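Local coordinates for protein 11S globulin (Wrightia tinctoria, PDB 5WXU) that probably serves as a seed storage protein and binds the plant hormone auxin (indole-3-acetic acid), at residues V293-N298 / L323-K328; L318-L323 / T410-K415. All coordinates share one frame; numbering follows the deposited sequence. Where two conformers were deposited one is given.

Contacts 1 and 2 share Leu323 and touch each other directly, as where Arg327 nears Asp412 and Arg413; their centres lie about 9 Å apart. Along the chain the order is 293-298, 318-323, 323-328 and then 410-415, so the two pairings alternate. Contact 1 sets the segment that ends in strand 296-298, an edge strand of a sheet of the N-terminal cupin domain, against helix 325-329 and the residues leading into it. Contact 2 joins the turn just before that helix to the loop between strands 402-409 and 416-418 of the C-terminal cupin domain. Together they illustrate how one short connection can serve two domains at once; both contacts also touch a second subunit of the hexamer.

Contact 1: residues V293-N298 / L323-K328; sequences VRIKEN and LPILRK
Leu323 holds CG anti to its backbone N (chi1 178°), which with a chi2 of 56° puts the methyl CD1 beside the arm of Arg294; the arginine chain then bends at its third torsion (chi3 128°) and brings NE and the guanidinium over that methyl. CD1 lies 3.6 Å from Arg294 CG and touches NE at the same range, so it covers one face of the guanidinium. Nearer the rim of that group, Leu323 CA stands 3.7 Å from Arg294 NH2. The same methyl also meets the arginine backbone, with Leu323 CD1 3.4 Å from Arg294 O, and is thereby held between the side chain and the carbonyl of one residue. Arg294 NE points a weak bond at Lys296 O, which lies in the guanidinium plane.

The contact joins the two cupin domains of the subunit. Ile295 and Glu297 pair through their backbones with Ala161 and Val159, adding strand 296-298 to the edge of a sheet of the N-terminal cupin domain, whereas helix 325-329 follows strand 313-318 of the C-terminal one. Round Ile325 the junction is apolar. Its CD1 reaches Ile295 CD1 at 3.7 Å, and Ile295 in turn rests on Ile160 and Leu162. Val293 crosses Ile325 at about a right angle, its CG2 4.0 Å from Ile325 CB.

No direct hydrogen bond spans the two segments. Instead a water donates to Arg294 O at 2.6 Å and accepts from Ile325 N at 2.9 Å, satisfying a carbonyl and an amide that do not bond each other. Beyond Arg294 lies a second subunit, whose own Leu323 packs on this arginine, while Lys296 NZ forms a salt bridge with Asp158.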
# COMPACT_ATOMS: atom_id res chain seq x y z
N VAL B 293 -5.52 -4.39 -18.73
CA VAL B 293 -5.66 -3.06 -17.98
C VAL B 293 -6.46 -2.15 -18.92
O VAL B 293 -6.16 -2.09 -20.15
CB VAL B 293 -4.28 -2.51 -17.55
CG1 VAL B 293 -3.31 -2.42 -18.73
CG2 VAL B 293 -4.31 -1.10 -16.93
N ARG B 294 -7.46 -1.45 -18.36
CA ARG B 294 -8.28 -0.51 -19.13
C ARG B 294 -7.42 0.72 -19.38
O ARG B 294 -6.73 1.23 -18.47
CB ARG B 294 -9.63 -0.18 -18.40
CG ARG B 294 -10.60 0.90 -18.96
CD ARG B 294 -11.93 0.99 -18.11
NE ARG B 294 -12.22 2.37 -17.69
CZ ARG B 294 -12.69 2.73 -16.51
NH1 ARG B 294 -13.02 1.88 -15.56
NH2 ARG B 294 -12.85 4.01 -16.26
N ILE B 295 -7.47 1.22 -20.62
CA ILE B 295 -6.61 2.32 -21.07
C ILE B 295 -7.40 3.64 -21.29
O ILE B 295 -6.82 4.75 -21.35
CB ILE B 295 -5.93 1.89 -22.37
CG1 ILE B 295 -4.83 0.87 -22.12
CG2 ILE B 295 -5.37 3.04 -23.15
CD1 ILE B 295 -3.87 1.24 -21.04
N LYS B 296 -8.70 3.53 -21.40
CA LYS B 296 -9.47 4.71 -21.76
C LYS B 296 -10.83 4.76 -21.16
O LYS B 296 -11.36 3.74 -20.71
CB LYS B 296 -9.62 4.74 -23.29
CG LYS B 296 -10.47 3.66 -23.85
CD LYS B 296 -10.30 3.68 -25.36
CE LYS B 296 -11.27 2.82 -26.08
NZ LYS B 296 -12.68 3.26 -25.93
N GLU B 297 -11.42 5.95 -21.22
CA GLU B 297 -12.81 6.16 -20.87
C GLU B 297 -13.34 7.31 -21.72
O GLU B 297 -12.62 8.25 -22.00
CB GLU B 297 -12.85 6.53 -19.41
CG GLU B 297 -14.24 6.67 -18.80
CD GLU B 297 -14.28 6.43 -17.31
OE1 GLU B 297 -13.59 5.49 -16.83
OE2 GLU B 297 -14.96 7.17 -16.57
N ASN B 298 -14.60 7.21 -22.06
CA ASN B 298 -15.28 8.25 -22.84
C ASN B 298 -15.97 9.24 -21.91
O ASN B 298 -16.69 8.86 -20.98
CB ASN B 298 -16.26 7.61 -23.84
CG ASN B 298 -16.71 8.58 -24.86
OD1 ASN B 298 -17.54 9.44 -24.58
ND2 ASN B 298 -16.18 8.46 -26.08
N LEU B 323 -10.53 5.20 -13.53
CA LEU B 323 -9.65 4.50 -14.43
C LEU B 323 -8.36 4.19 -13.68
O LEU B 323 -7.54 5.06 -13.47
CB LEU B 323 -9.36 5.41 -15.66
CG LEU B 323 -8.42 4.95 -16.78
CD1 LEU B 323 -8.90 3.63 -17.32
CD2 LEU B 323 -8.22 6.00 -17.83
N PRO B 324 -8.10 2.91 -13.34
CA PRO B 324 -7.04 2.56 -12.44
C PRO B 324 -5.65 2.93 -12.82
O PRO B 324 -4.87 3.35 -11.96
CB PRO B 324 -7.16 1.00 -12.29
CG PRO B 324 -8.49 0.72 -12.71
CD PRO B 324 -9.03 1.81 -13.57
N ILE B 325 -5.34 2.85 -14.11
CA ILE B 325 -3.96 3.14 -14.61
C ILE B 325 -3.53 4.59 -14.33
O ILE B 325 -2.35 4.88 -14.23
CB ILE B 325 -3.81 2.79 -16.10
CG1 ILE B 325 -2.33 2.69 -16.46
CG2 ILE B 325 -4.63 3.68 -16.99
CD1 ILE B 325 -2.12 2.18 -17.89
N LEU B 326 -4.51 5.46 -14.14
CA LEU B 326 -4.19 6.85 -13.76
C LEU B 326 -3.48 7.01 -12.45
O LEU B 326 -2.73 7.95 -12.26
CB LEU B 326 -5.43 7.72 -13.77
CG LEU B 326 -6.15 7.94 -15.13
CD1 LEU B 326 -7.38 8.80 -15.01
CD2 LEU B 326 -5.22 8.51 -16.21
N ARG B 327 -3.66 6.05 -11.53
CA ARG B 327 -2.93 6.10 -10.28
C ARG B 327 -1.44 5.97 -10.49
O ARG B 327 -0.68 6.74 -9.94
CB ARG B 327 -3.42 4.97 -9.37
CG ARG B 327 -2.75 4.87 -8.03
CD ARG B 327 -3.31 5.88 -7.12
NE ARG B 327 -2.88 5.70 -5.74
CZ ARG B 327 -2.98 6.65 -4.82
NH1 ARG B 327 -3.50 7.83 -5.13
NH2 ARG B 327 -2.55 6.43 -3.59
N LYS B 328 -1.01 5.08 -11.38
CA LYS B 328 0.43 4.85 -11.72
C LYS B 328 0.97 6.07 -12.47
O LYS B 328 2.10 6.53 -12.23
CB LYS B 328 0.49 3.63 -12.65
CG LYS B 328 1.80 3.29 -13.39
CD LYS B 328 1.57 2.12 -14.37
CE LYS B 328 2.72 1.88 -15.36
NZ LYS B 328 3.94 1.28 -14.72
O HOH W 1 -6.85 1.01 -15.84

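Contact 2: residues L318-L323 / T410-K415; sequences LNSYNL and TNDRAK. With PO4 (phosphate ion), chain O.
Ser320 OG is the tight point, gripped twice by the opposing loop: it donates to Asp412 OD2 at 2.7 Å, on the carboxylate's anti lone pair, and accepts from Arg413 NE at 2.9 Å, close to the guanidinium plane. The Arg413 chain runs extended from CG to NE (chi2 175°), carrying its guanidinium out flat over one face of the Tyr321 ring, a cation-pi stack with planes 23° apart and centres at 4.0 Å. The two loops follow strands 313-318 and 402-409, which flank strand 332-338 in a sheet of the C-terminal cupin domain. An Asx turn shapes the first loop, Asn319 OD1 accepting from Tyr321 N at 2.9 Å.

Past the Ser320 hydroxyl and the stacked ring, a water and a phosphate take over. The water joins Ser320 O to Arg413 NH2. The phosphate, probably from the crystallisation liquor, is bound at the ring's edge by Tyr321 OH, by Lys415 NZ through its O2 at 2.7 Å and by Thr289 of a second subunit, with Arg413 NH1 adding a weak bond. With alanine in place of Arg413, Tyr321 would probably lose the cover on that face and Ser320 OG its donor, leaving the ring freer to turn.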
# COMPACT_ATOMS: atom_id res chain seq x y z
N LEU B 318 -12.25 12.43 -14.62
CA LEU B 318 -11.64 11.17 -14.97
C LEU B 318 -10.39 11.07 -14.09
O LEU B 318 -9.38 11.77 -14.31
CB LEU B 318 -11.24 11.07 -16.43
CG LEU B 318 -10.63 9.75 -16.90
CD1 LEU B 318 -11.67 8.67 -16.71
CD2 LEU B 318 -10.16 9.87 -18.33
N ASN B 319 -10.46 10.26 -13.02
CA ASN B 319 -9.31 10.10 -12.15
C ASN B 319 -9.22 8.61 -11.76
O ASN B 319 -9.91 7.76 -12.34
CB ASN B 319 -9.44 10.96 -10.84
CG ASN B 319 -10.77 10.74 -10.16
OD1 ASN B 319 -11.17 9.58 -9.80
ND2 ASN B 319 -11.55 11.85 -10.08
N SER B 320 -8.27 8.34 -10.90
CA SER B 320 -7.99 6.96 -10.51
C SER B 320 -9.10 6.25 -9.74
O SER B 320 -9.04 5.06 -9.56
CB SER B 320 -6.65 6.86 -9.85
OG SER B 320 -6.58 7.68 -8.71
N TYR B 321 -10.15 6.94 -9.35
CA TYR B 321 -11.34 6.26 -8.84
C TYR B 321 -12.25 5.71 -9.95
O TYR B 321 -13.26 5.04 -9.71
CB TYR B 321 -12.13 7.15 -7.91
CG TYR B 321 -11.45 7.44 -6.63
CD1 TYR B 321 -11.31 6.46 -5.66
CD2 TYR B 321 -11.05 8.71 -6.33
CE1 TYR B 321 -10.71 6.75 -4.45
CE2 TYR B 321 -10.46 9.02 -5.12
CZ TYR B 321 -10.31 8.04 -4.18
OH TYR B 321 -9.70 8.33 -2.97
N ASN B 322 -11.90 6.02 -11.20
CA ASN B 322 -12.60 5.66 -12.41
C ASN B 322 -11.73 4.75 -13.24
O ASN B 322 -12.10 3.67 -13.61
CB ASN B 322 -13.03 6.91 -13.27
CG ASN B 322 -13.61 8.06 -12.43
OD1 ASN B 322 -13.28 9.32 -12.59
ND2 ASN B 322 -14.49 7.66 -11.50
N LEU B 323 -10.53 5.20 -13.53
CA LEU B 323 -9.65 4.50 -14.43
C LEU B 323 -8.36 4.19 -13.68
O LEU B 323 -7.54 5.06 -13.47
CB LEU B 323 -9.36 5.41 -15.66
CG LEU B 323 -8.42 4.95 -16.78
CD1 LEU B 323 -8.90 3.63 -17.32
CD2 LEU B 323 -8.22 6.00 -17.83
N THR B 410 -2.06 17.54 -13.76
CA THR B 410 -0.79 16.83 -13.46
C THR B 410 -0.77 16.20 -12.04
O THR B 410 0.24 16.25 -11.31
CB THR B 410 0.42 17.74 -13.61
OG1 THR B 410 0.30 18.89 -12.77
CG2 THR B 410 0.61 18.23 -14.98
N ASN B 411 -1.86 15.54 -11.73
CA ASN B 411 -1.83 14.70 -10.56
C ASN B 411 -2.98 13.69 -10.68
O ASN B 411 -4.01 13.90 -11.29
CB ASN B 411 -1.88 15.54 -9.26
CG ASN B 411 -0.93 15.01 -8.16
OD1 ASN B 411 -0.36 13.88 -8.27
ND2 ASN B 411 -0.72 15.82 -7.11
N ASP B 412 -2.77 12.56 -10.08
CA ASP B 412 -3.98 11.80 -10.06
C ASP B 412 -4.70 12.41 -8.82
O ASP B 412 -4.14 13.22 -7.94
CB ASP B 412 -3.92 10.27 -10.23
CG ASP B 412 -3.41 9.61 -9.05
OD1 ASP B 412 -2.34 10.11 -8.65
OD2 ASP B 412 -4.07 8.65 -8.54
N ARG B 413 -5.94 12.19 -8.90
CA ARG B 413 -6.88 12.76 -7.97
C ARG B 413 -6.71 14.26 -7.79
O ARG B 413 -6.75 14.78 -6.67
CB ARG B 413 -6.87 12.01 -6.63
CG ARG B 413 -7.23 10.51 -6.84
CD ARG B 413 -7.10 9.73 -5.56
NE ARG B 413 -7.06 8.33 -5.88
CZ ARG B 413 -6.86 7.36 -4.99
NH1 ARG B 413 -6.74 7.66 -3.70
NH2 ARG B 413 -6.81 6.11 -5.41
N ALA B 414 -6.53 14.94 -8.92
CA ALA B 414 -6.45 16.37 -8.92
C ALA B 414 -7.76 16.96 -8.35
O ALA B 414 -8.83 16.53 -8.67
CB ALA B 414 -6.22 16.85 -10.31
N LYS B 415 -7.63 17.96 -7.50
CA LYS B 415 -8.80 18.57 -6.87
C LYS B 415 -8.64 20.08 -6.97
O LYS B 415 -7.52 20.59 -7.11
CB LYS B 415 -8.91 18.20 -5.42
CG LYS B 415 -9.55 16.83 -5.19
CD LYS B 415 -9.35 16.36 -3.74
CE LYS B 415 -7.94 15.86 -3.42
NZ LYS B 415 -7.49 14.55 -4.02
P PO4 O . -9.02 11.73 -2.38
O1 PO4 O . -8.40 10.37 -2.63
O2 PO4 O . -9.21 12.57 -3.60
O3 PO4 O . -10.36 11.30 -1.77
O4 PO4 O . -8.10 12.43 -1.38
O HOH W 2 -9.56 14.56 -10.39
O HOH W 3 -7.36 4.16 -7.57